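Long-range contacts in alpha-glucosidase (Pseudoalteromonas sp. K8, PDB 5HQA), which hydrolyses alpha-glucosides as a calcium-binding glycoside hydrolase of family 97 that is activated by chloride: residues W70-T75 against V522-I527; A187-Y192 against N225-T230; E251-G256 against T447-I452. All coordinates share one frame; numbering follows the deposited sequence.

Contact 1 of 3, residues W70-T75 against V522-I527; sequences WGERQT and VLYSPI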
loop_
_atom_site.group_PDB
_atom_site.type_symbol
_atom_site.label_atom_id
_atom_site.label_comp_id
_atom_site.label_asym_id
_atom_site.label_seq_id
_atom_site.Cartn_x
_atom_site.Cartn_y
_atom_site.Cartn_z
ATOM N N TRP A 70 12.808 8.071 -4.925
ATOM C CA TRP A 70 12.687 6.656 -5.238
ATOM C C TRP A 70 11.225 6.438 -5.573
ATOM O O TRP A 70 10.369 7.241 -5.197
ATOM C CB TRP A 70 13.100 5.761 -4.064
ATOM C CG TRP A 70 12.372 6.106 -2.789
ATOM C CD1 TRP A 70 12.810 6.943 -1.800
ATOM C CD2 TRP A 70 11.081 5.639 -2.375
ATOM N NE1 TRP A 70 11.874 7.019 -0.792
ATOM C CE2 TRP A 70 10.803 6.230 -1.120
ATOM C CE3 TRP A 70 10.134 4.774 -2.933
ATOM C CZ2 TRP A 70 9.619 5.983 -0.420
ATOM C CZ3 TRP A 70 8.962 4.532 -2.238
ATOM C CH2 TRP A 70 8.716 5.130 -0.991
ATOM N N GLY A 71 10.924 5.359 -6.272
ATOM C CA GLY A 71 9.537 5.113 -6.598
ATOM C C GLY A 71 9.376 4.137 -7.745
ATOM O O GLY A 71 10.323 3.470 -8.169
ATOM N N GLU A 72 8.132 4.065 -8.216
ATOM C CA GLU A 72 7.749 3.263 -9.366
ATOM C C GLU A 72 7.998 3.994 -10.679
ATOM O O GLU A 72 7.951 3.375 -11.747
ATOM C CB GLU A 72 6.272 2.865 -9.235
ATOM C CG GLU A 72 5.263 4.028 -9.331
ATOM C CD GLU A 72 5.012 4.779 -8.013
ATOM O OE1 GLU A 72 5.959 5.363 -7.432
ATOM O OE2 GLU A 72 3.839 4.804 -7.568
ATOM N N ARG A 73 8.265 5.294 -10.619
ATOM C CA ARG A 73 8.703 6.056 -11.775
ATOM C C ARG A 73 9.484 7.251 -11.255
ATOM O O ARG A 73 9.240 7.731 -10.144
ATOM C CB ARG A 73 7.531 6.499 -12.667
ATOM C CG ARG A 73 6.490 7.369 -11.974
ATOM C CD ARG A 73 5.301 7.660 -12.909
ATOM N NE ARG A 73 4.879 6.456 -13.622
ATOM C CZ ARG A 73 3.944 5.617 -13.194
ATOM N NH1 ARG A 73 3.642 4.544 -13.908
ATOM N NH2 ARG A 73 3.306 5.845 -12.059
ATOM N N GLN A 74 10.438 7.713 -12.065
ATOM C CA GLN A 74 11.314 8.797 -11.646
ATOM C C GLN A 74 10.646 10.159 -11.795
ATOM O O GLN A 74 10.745 11.001 -10.894
ATOM C CB GLN A 74 12.604 8.742 -12.453
ATOM C CG GLN A 74 13.505 9.936 -12.265
ATOM C CD GLN A 74 14.877 9.678 -12.839
ATOM O OE1 GLN A 74 15.163 8.574 -13.310
ATOM N NE2 GLN A 74 15.741 10.685 -12.795
ATOM N N THR A 75 9.956 10.391 -12.909
ATOM C CA THR A 75 9.284 11.658 -13.184
ATOM C C THR A 75 7.773 11.478 -13.101
ATOM O O THR A 75 7.214 10.580 -13.739
ATOM C CB THR A 75 9.673 12.180 -14.563
ATOM O OG1 THR A 75 11.096 12.319 -14.622
ATOM C CG2 THR A 75 9.031 13.530 -14.826
ATOM N N VAL A 522 5.310 -7.422 -10.333
ATOM C CA VAL A 522 3.892 -7.088 -10.281
ATOM C C VAL A 522 3.570 -6.210 -9.076
ATOM O O VAL A 522 2.797 -5.253 -9.190
ATOM C CB VAL A 522 3.045 -8.375 -10.290
ATOM C CG1 VAL A 522 1.595 -8.054 -9.950
ATOM C CG2 VAL A 522 3.135 -9.046 -11.648
ATOM N N LEU A 523 4.132 -6.511 -7.900
ATOM C CA LEU A 523 3.781 -5.789 -6.672
ATOM C C LEU A 523 4.906 -4.825 -6.324
ATOM O O LEU A 523 5.973 -5.251 -5.870
ATOM C CB LEU A 523 3.521 -6.753 -5.516
ATOM C CG LEU A 523 2.361 -7.733 -5.681
ATOM C CD1 LEU A 523 2.277 -8.633 -4.447
ATOM C CD2 LEU A 523 1.038 -6.999 -5.914
ATOM N N TYR A 524 4.671 -3.531 -6.528
ATOM C CA TYR A 524 5.726 -2.553 -6.303
ATOM C C TYR A 524 6.003 -2.376 -4.810
ATOM O O TYR A 524 5.078 -2.229 -4.004
ATOM C CB TYR A 524 5.372 -1.200 -6.928
ATOM C CG TYR A 524 6.356 -0.157 -6.453
ATOM C CD1 TYR A 524 7.714 -0.277 -6.755
ATOM C CD2 TYR A 524 5.951 0.904 -5.646
ATOM C CE1 TYR A 524 8.640 0.642 -6.288
ATOM C CE2 TYR A 524 6.874 1.835 -5.178
ATOM C CZ TYR A 524 8.211 1.688 -5.503
ATOM O OH TYR A 524 9.122 2.592 -5.036
ATOM N N SER A 525 7.293 -2.375 -4.446
ATOM C CA SER A 525 7.742 -1.923 -3.136
ATOM C C SER A 525 9.206 -1.531 -3.243
ATOM O O SER A 525 9.963 -2.221 -3.944
ATOM C CB SER A 525 7.561 -3.011 -2.074
ATOM O OG SER A 525 8.012 -2.553 -0.811
ATOM N N PRO A 526 9.643 -0.443 -2.595
ATOM C CA PRO A 526 11.065 -0.065 -2.692
ATOM C C PRO A 526 11.978 -1.027 -1.961
ATOM O O PRO A 526 13.174 -1.093 -2.284
ATOM C CB PRO A 526 11.103 1.333 -2.062
ATOM C CG PRO A 526 9.959 1.319 -1.095
ATOM C CD PRO A 526 8.880 0.510 -1.770
ATOM N N ILE A 527 11.464 -1.760 -0.978
ATOM C CA ILE A 527 12.180 -2.889 -0.399
ATOM C C ILE A 527 11.374 -4.141 -0.699
ATOM O O ILE A 527 10.147 -4.148 -0.558
ATOM C CB ILE A 527 12.448 -2.732 1.113
ATOM C CG1 ILE A 527 11.162 -2.494 1.900
ATOM C CG2 ILE A 527 13.457 -1.608 1.361
ATOM C CD1 ILE A 527 11.356 -2.637 3.407
#

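Contact 2 of 3, residues A187-Y192 against N225-T230; sequences AALVDY and NTPWRT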
loop_
_atom_site.group_PDB
_atom_site.type_symbol
_atom_site.label_atom_id
_atom_site.label_comp_id
_atom_site.label_asym_id
_atom_site.label_seq_id
_atom_site.Cartn_x
_atom_site.Cartn_y
_atom_site.Cartn_z
ATOM N N ALA A 187 -6.269 10.870 -0.168
ATOM C CA ALA A 187 -4.860 11.220 -0.244
ATOM C C ALA A 187 -4.510 12.221 0.848
ATOM O O ALA A 187 -5.322 13.088 1.193
ATOM C CB ALA A 187 -4.502 11.797 -1.630
ATOM N N ALA A 188 -3.289 12.091 1.379
ATOM C CA ALA A 188 -2.744 12.990 2.399
ATOM C C ALA A 188 -3.589 12.951 3.673
ATOM O O ALA A 188 -4.089 13.970 4.161
ATOM C CB ALA A 188 -2.607 14.428 1.865
ATOM N N LEU A 189 -3.730 11.747 4.225
ATOM C CA LEU A 189 -4.511 11.558 5.450
ATOM C C LEU A 189 -3.646 11.986 6.630
ATOM O O LEU A 189 -2.814 11.216 7.119
ATOM C CB LEU A 189 -4.972 10.111 5.574
ATOM C CG LEU A 189 -5.693 9.718 6.862
ATOM C CD1 LEU A 189 -6.919 10.599 7.126
ATOM C CD2 LEU A 189 -6.093 8.242 6.785
ATOM N N VAL A 190 -3.833 13.234 7.067
ATOM C CA VAL A 190 -3.012 13.882 8.085
ATOM C C VAL A 190 -3.935 14.522 9.112
ATOM O O VAL A 190 -4.819 15.304 8.744
ATOM C CB VAL A 190 -2.094 14.960 7.476
ATOM C CG1 VAL A 190 -1.287 15.655 8.574
ATOM C CG2 VAL A 190 -1.176 14.351 6.430
ATOM N N ASP A 191 -3.726 14.203 10.391
ATOM C CA ASP A 191 -4.495 14.789 11.498
ATOM C C ASP A 191 -6.003 14.696 11.255
ATOM O O ASP A 191 -6.749 15.664 11.421
ATOM C CB ASP A 191 -4.085 16.242 11.752
ATOM C CG ASP A 191 -4.706 16.802 13.022
ATOM O OD1 ASP A 191 -4.854 16.017 13.987
ATOM O OD2 ASP A 191 -5.070 18.003 13.054
ATOM N N TYR A 192 -6.455 13.509 10.867
ATOM C CA TYR A 192 -7.851 13.305 10.526
ATOM C C TYR A 192 -8.126 11.815 10.640
ATOM O O TYR A 192 -7.200 11.003 10.721
ATOM C CB TYR A 192 -8.141 13.829 9.119
ATOM C CG TYR A 192 -9.575 14.229 8.813
ATOM C CD1 TYR A 192 -10.040 15.515 9.106
ATOM C CD2 TYR A 192 -10.445 13.341 8.170
ATOM C CE1 TYR A 192 -11.344 15.893 8.794
ATOM C CE2 TYR A 192 -11.751 13.714 7.848
ATOM C CZ TYR A 192 -12.189 14.990 8.167
ATOM O OH TYR A 192 -13.473 15.360 7.845
ATOM N N ASN A 225 -8.738 21.769 7.151
ATOM C CA ASN A 225 -9.011 21.130 5.873
ATOM C C ASN A 225 -9.226 19.644 6.114
ATOM O O ASN A 225 -8.822 19.109 7.148
ATOM C CB ASN A 225 -7.855 21.329 4.881
ATOM C CG ASN A 225 -7.516 22.789 4.666
ATOM O OD1 ASN A 225 -8.371 23.664 4.796
ATOM N ND2 ASN A 225 -6.262 23.061 4.337
ATOM N N THR A 226 -9.879 18.977 5.170
ATOM C CA THR A 226 -9.918 17.520 5.163
ATOM C C THR A 226 -8.792 16.978 4.302
ATOM O O THR A 226 -8.187 17.704 3.507
ATOM C CB THR A 226 -11.255 17.024 4.621
ATOM O OG1 THR A 226 -11.348 17.350 3.229
ATOM C CG2 THR A 226 -12.433 17.629 5.390
ATOM N N PRO A 227 -8.495 15.684 4.412
ATOM C CA PRO A 227 -7.702 15.030 3.367
ATOM C C PRO A 227 -8.445 15.097 2.042
ATOM O O PRO A 227 -9.628 15.433 1.975
ATOM C CB PRO A 227 -7.562 13.581 3.863
ATOM C CG PRO A 227 -7.867 13.644 5.355
ATOM C CD PRO A 227 -8.877 14.753 5.492
ATOM N N TRP A 228 -7.739 14.763 0.968
ATOM C CA TRP A 228 -8.380 14.667 -0.335
ATOM C C TRP A 228 -9.224 13.400 -0.417
ATOM O O TRP A 228 -8.824 12.344 0.068
ATOM C CB TRP A 228 -7.322 14.656 -1.438
ATOM C CG TRP A 228 -6.556 15.933 -1.516
ATOM C CD1 TRP A 228 -5.411 16.251 -0.842
ATOM C CD2 TRP A 228 -6.890 17.079 -2.311
ATOM N NE1 TRP A 228 -5.013 17.533 -1.168
ATOM C CE2 TRP A 228 -5.902 18.059 -2.068
ATOM C CE3 TRP A 228 -7.930 17.368 -3.203
ATOM C CZ2 TRP A 228 -5.918 19.312 -2.694
ATOM C CZ3 TRP A 228 -7.950 18.620 -3.825
ATOM C CH2 TRP A 228 -6.954 19.573 -3.563
ATOM N N ARG A 229 -10.402 13.511 -1.018
ATOM C CA ARG A 229 -11.199 12.356 -1.424
ATOM C C ARG A 229 -10.928 12.132 -2.905
ATOM O O ARG A 229 -10.974 13.091 -3.683
ATOM C CB ARG A 229 -12.689 12.606 -1.189
ATOM C CG ARG A 229 -13.139 12.526 0.264
ATOM C CD ARG A 229 -12.680 13.723 1.112
ATOM N NE ARG A 229 -12.929 13.468 2.533
ATOM C CZ ARG A 229 -12.146 12.704 3.296
ATOM N NH1 ARG A 229 -11.053 12.134 2.782
ATOM N NH2 ARG A 229 -12.456 12.509 4.574
ATOM N N THR A 230 -10.607 10.895 -3.297
ATOM C CA THR A 230 -10.176 10.643 -4.668
ATOM C C THR A 230 -11.123 9.682 -5.369
ATOM O O THR A 230 -11.589 8.702 -4.778
ATOM C CB THR A 230 -8.729 10.093 -4.748
ATOM O OG1 THR A 230 -8.642 8.813 -4.110
ATOM C CG2 THR A 230 -7.759 11.039 -4.066
HETATM O O HOH W 1 -7.236 17.300 8.245
#

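Contact 3 of 3, residues E251-G256 against T447-I452; sequences EPNKLG and TYPNWI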
loop_
_atom_site.group_PDB
_atom_site.type_symbol
_atom_site.label_atom_id
_atom_site.label_comp_id
_atom_site.label_asym_id
_atom_site.label_seq_id
_atom_site.Cartn_x
_atom_site.Cartn_y
_atom_site.Cartn_z
ATOM N N GLU A 251 1.634 16.740 -0.415
ATOM C CA GLU A 251 2.576 17.845 -0.340
ATOM C C GLU A 251 3.975 17.375 -0.733
ATOM O O GLU A 251 4.328 16.208 -0.531
ATOM C CB GLU A 251 2.620 18.431 1.070
ATOM C CG GLU A 251 1.312 19.012 1.568
ATOM C CD GLU A 251 1.475 19.743 2.890
ATOM O OE1 GLU A 251 1.985 20.885 2.891
ATOM O OE2 GLU A 251 1.107 19.164 3.932
ATOM N N PRO A 252 4.796 18.267 -1.285
ATOM C CA PRO A 252 6.168 17.879 -1.640
ATOM C C PRO A 252 6.995 17.490 -0.419
ATOM O O PRO A 252 6.719 17.892 0.716
ATOM C CB PRO A 252 6.733 19.140 -2.308
ATOM C CG PRO A 252 5.538 19.922 -2.728
ATOM C CD PRO A 252 4.472 19.636 -1.715
ATOM N N ASN A 253 8.037 16.702 -0.685
ATOM C CA ASN A 253 9.017 16.244 0.296
ATOM C C ASN A 253 9.369 17.318 1.319
ATOM O O ASN A 253 9.812 18.416 0.962
ATOM C CB ASN A 253 10.281 15.793 -0.443
ATOM C CG ASN A 253 11.433 15.473 0.499
ATOM O OD1 ASN A 253 11.230 15.022 1.626
ATOM N ND2 ASN A 253 12.655 15.701 0.032
ATOM N N LYS A 254 9.185 16.991 2.598
ATOM C CA LYS A 254 9.540 17.874 3.702
ATOM C C LYS A 254 10.830 17.472 4.409
ATOM O O LYS A 254 11.225 18.142 5.373
ATOM C CB LYS A 254 8.404 17.922 4.726
ATOM C CG LYS A 254 7.146 18.643 4.257
ATOM C CD LYS A 254 6.106 18.703 5.391
ATOM C CE LYS A 254 4.738 19.183 4.910
ATOM N NZ LYS A 254 4.812 20.450 4.145
ATOM N N LEU A 255 11.505 16.409 3.965
ATOM C CA LEU A 255 12.666 15.891 4.681
ATOM C C LEU A 255 13.993 16.274 4.037
ATOM O O LEU A 255 15.043 15.810 4.489
ATOM C CB LEU A 255 12.568 14.368 4.817
ATOM C CG LEU A 255 11.392 13.859 5.655
ATOM C CD1 LEU A 255 11.420 12.348 5.750
ATOM C CD2 LEU A 255 11.411 14.479 7.049
ATOM N N GLY A 256 13.977 17.109 3.001
ATOM C CA GLY A 256 15.231 17.549 2.409
ATOM C C GLY A 256 15.955 16.413 1.708
ATOM O O GLY A 256 15.353 15.607 0.992
ATOM N N THR A 447 5.698 13.172 0.812
ATOM C CA THR A 447 6.026 14.201 1.788
ATOM C C THR A 447 7.114 13.735 2.747
ATOM O O THR A 447 7.965 14.533 3.164
ATOM C CB THR A 447 4.761 14.569 2.564
ATOM O OG1 THR A 447 3.674 14.732 1.639
ATOM C CG2 THR A 447 4.961 15.853 3.345
ATOM N N TYR A 448 7.083 12.451 3.112
ATOM C CA TYR A 448 8.010 11.842 4.069
ATOM C C TYR A 448 8.605 10.611 3.409
ATOM O O TYR A 448 8.135 9.487 3.626
ATOM C CB TYR A 448 7.301 11.477 5.373
ATOM C CG TYR A 448 6.632 12.675 5.987
ATOM C CD1 TYR A 448 7.368 13.612 6.702
ATOM C CD2 TYR A 448 5.275 12.898 5.811
ATOM C CE1 TYR A 448 6.764 14.731 7.250
ATOM C CE2 TYR A 448 4.663 14.010 6.359
ATOM C CZ TYR A 448 5.413 14.922 7.072
ATOM O OH TYR A 448 4.799 16.028 7.609
ATOM N N PRO A 449 9.640 10.790 2.584
ATOM C CA PRO A 449 10.151 9.672 1.785
ATOM C C PRO A 449 10.824 8.570 2.586
ATOM O O PRO A 449 11.268 7.591 1.976
ATOM C CB PRO A 449 11.153 10.351 0.845
ATOM C CG PRO A 449 10.669 11.792 0.758
ATOM C CD PRO A 449 10.162 12.092 2.130
ATOM N N ASN A 450 10.922 8.661 3.910
ATOM C CA ASN A 450 11.406 7.515 4.670
ATOM C C ASN A 450 10.287 6.553 5.045
ATOM O O ASN A 450 10.563 5.500 5.627
ATOM C CB ASN A 450 12.144 7.967 5.933
ATOM C CG ASN A 450 11.222 8.576 6.949
ATOM O OD1 ASN A 450 10.346 9.366 6.605
ATOM N ND2 ASN A 450 11.386 8.192 8.210
ATOM N N TRP A 451 9.032 6.884 4.727
ATOM C CA TRP A 451 7.918 5.957 4.937
ATOM C C TRP A 451 7.831 5.080 3.691
ATOM O O TRP A 451 7.039 5.315 2.776
ATOM C CB TRP A 451 6.617 6.710 5.197
ATOM C CG TRP A 451 5.632 5.913 6.016
ATOM C CD1 TRP A 451 5.723 4.590 6.350
ATOM C CD2 TRP A 451 4.437 6.400 6.632
ATOM N NE1 TRP A 451 4.652 4.222 7.132
ATOM C CE2 TRP A 451 3.849 5.316 7.320
ATOM C CE3 TRP A 451 3.809 7.648 6.673
ATOM C CZ2 TRP A 451 2.661 5.443 8.040
ATOM C CZ3 TRP A 451 2.630 7.776 7.396
ATOM C CH2 TRP A 451 2.069 6.680 8.069
ATOM N N ILE A 452 8.672 4.045 3.661
ATOM C CA ILE A 452 8.989 3.422 2.377
ATOM C C ILE A 452 7.943 2.397 1.949
ATOM O O ILE A 452 7.690 2.241 0.748
ATOM C CB ILE A 452 10.401 2.808 2.403
ATOM C CG1 ILE A 452 10.560 1.837 3.573
ATOM C CG2 ILE A 452 11.434 3.914 2.489
ATOM C CD1 ILE A 452 11.898 1.139 3.590
HETATM O O HOH W 2 1.053 15.150 1.875
#

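Contact 1 of 3, residues W70-T75 against V522-I527
G71 faces P526 with 6.7 Å between their CA atoms, and E72 faces Y524 at a similar spacing, so side chains meet between two irregular segments. Y524 enters the gap with CG anti to the backbone N (chi1 169°), which carries the phenol end over to the other segment. Its OH lies 3.0 Å from G71 CA. The same oxygen meets the rim of the W70 indole within that ring's plane, 3.2 Å from CE3, and the two side chains cross at about a right angle. On one face of the phenol, E72 CB makes a CH-pi contact 4.0 Å from the ring centroid and only 7° off its normal. P526 adds CG, 3.6 Å from W70 CZ3. The polar ends turn elsewhere: W70 NE1 bonds P449 O, and E72 OE2 pairs with R445. G71 suits its place, since a side chain at these backbone angles would jam against the preceding carbonyl. This buried contact joins a hairpin loop of the N-terminal region to the lead-in of barrel strand 527-529. Hydrogen bonding between the two segments is absent, which implies that shape and aromatic contact fit them together, while polar bonds tie each to its surroundings.

Contact 2 of 3, residues A187-Y192 against N225-T230
W228 N donates to A187 O at 2.9 Å, and A187 N answers to W228 O at 3.0 Å. The two bonds define an antiparallel hydrogen-bonded pair between strands 181-187 and 224-234, in a sheet of the N-terminal region, whose sequence belongs to the galactose mutarotase clan. A187 O also lies in the plane of the W228 indole, at its edge. Beyond this pair the segments separate, and P227 fills the angle: its CB rests against the carbonyl oxygens of A187 and A188, while its CG meets L189 CD1 at 3.6 Å. Y192 closes the far side. A chi1 of -155° turns its ring away from its own N and over the proline, and P227 CD stands 3.6 Å from the ring centroid, 22° off the normal, as a CH-pi contact. T226 lies over the same face, alongside the phenol, its CG2 3.5 Å from Y192 OH. R229 reaches the ring obliquely, NH2 coming 3.6 Å from Y192 CE2, with the guanidinium and ring planes 78° apart. E186 takes R229 NH1, and E128 accepts from R229 NE. Y192 bonds the other carboxylate oxygen of E128 through its OH. Without the ring, as with an alanine here, P227 CD would probably lose its aromatic cover and E128 its phenol partner. Near N225 a water bridges the two segments, donating to V190 O and, at 2.6 Å, to N225 O.

Contact 3 of 3, residues E251-G256 against T447-I452
An Asx turn at N253, on the chain that leads into barrel strand 264-269, packs against T447 and the type I turn from Y448 to W451 that precedes strand 451-454. The two backbones come closest at N253 and T447, and T447 bonds 251-256 at two points. Its OG1 donates to E251 O at 2.7 Å; the same hydroxyl accepts from a water, 2.7 Å from OG1, which in turn accepts a hydrogen bond from E251 N. Its carbonyl O accepts K254 N at 2.8 Å in an almost straight bond (176°), in the carbonyl plane and on a lone pair, and N253 CA adds a CA-H...O contact to that oxygen. The asparagine braces the turn. A chi1 of 172° brings its carboxamide back toward the following backbone, where OD1 receives L255 N at 2.7 Å, the donor standing 51° out of the carboxamide plane, while ND2 donates in its own amide plane to G256 O. OD1 also touches P449 CD at 3.2 Å, where the asparagine crosses the proline at about a right angle. K254 runs alongside T447, its CG 3.7 Å from T447 CG2, and its CD approaches Y448 OH. L255 projects into the other turn: CD2 comes to the edge of the Y448 ring, and CD1 meets both P449 CD and N450 OD1, the last at 3.3 Å. N450 ND2 is bound by I431 O and V423 O, but its buried OD1 has no hydrogen-bond partner in the model. The chemistry therefore divides: T447 fixes the backbones with directed bonds at one end, whereas at the other a leucine methyl covers a polar oxygen that it cannot satisfy.

Contacts 1 and 2 are largely buried, whereas contact 3 is partly open, with exposed residues on 251-256. Contacts 1 and 3 both join chain before the first barrel strand to the barrel, and their centres lie about 15 Å apart. They touch directly: the W70 indole reaches P449 of contact 3, and P526 packs on I452, so barrel strands 451-454 and 527-529 are linked through both. Contact 2 stays within the N-terminal region, about 16 Å from contact 3 between centres. The bonding follows place: aromatic packing in contact 1, one antiparallel pair plus proline-aromatic packing in contact 2, and turn bonds centred on T447 in contact 3. Contacts 2 and 3 each include a bridging water.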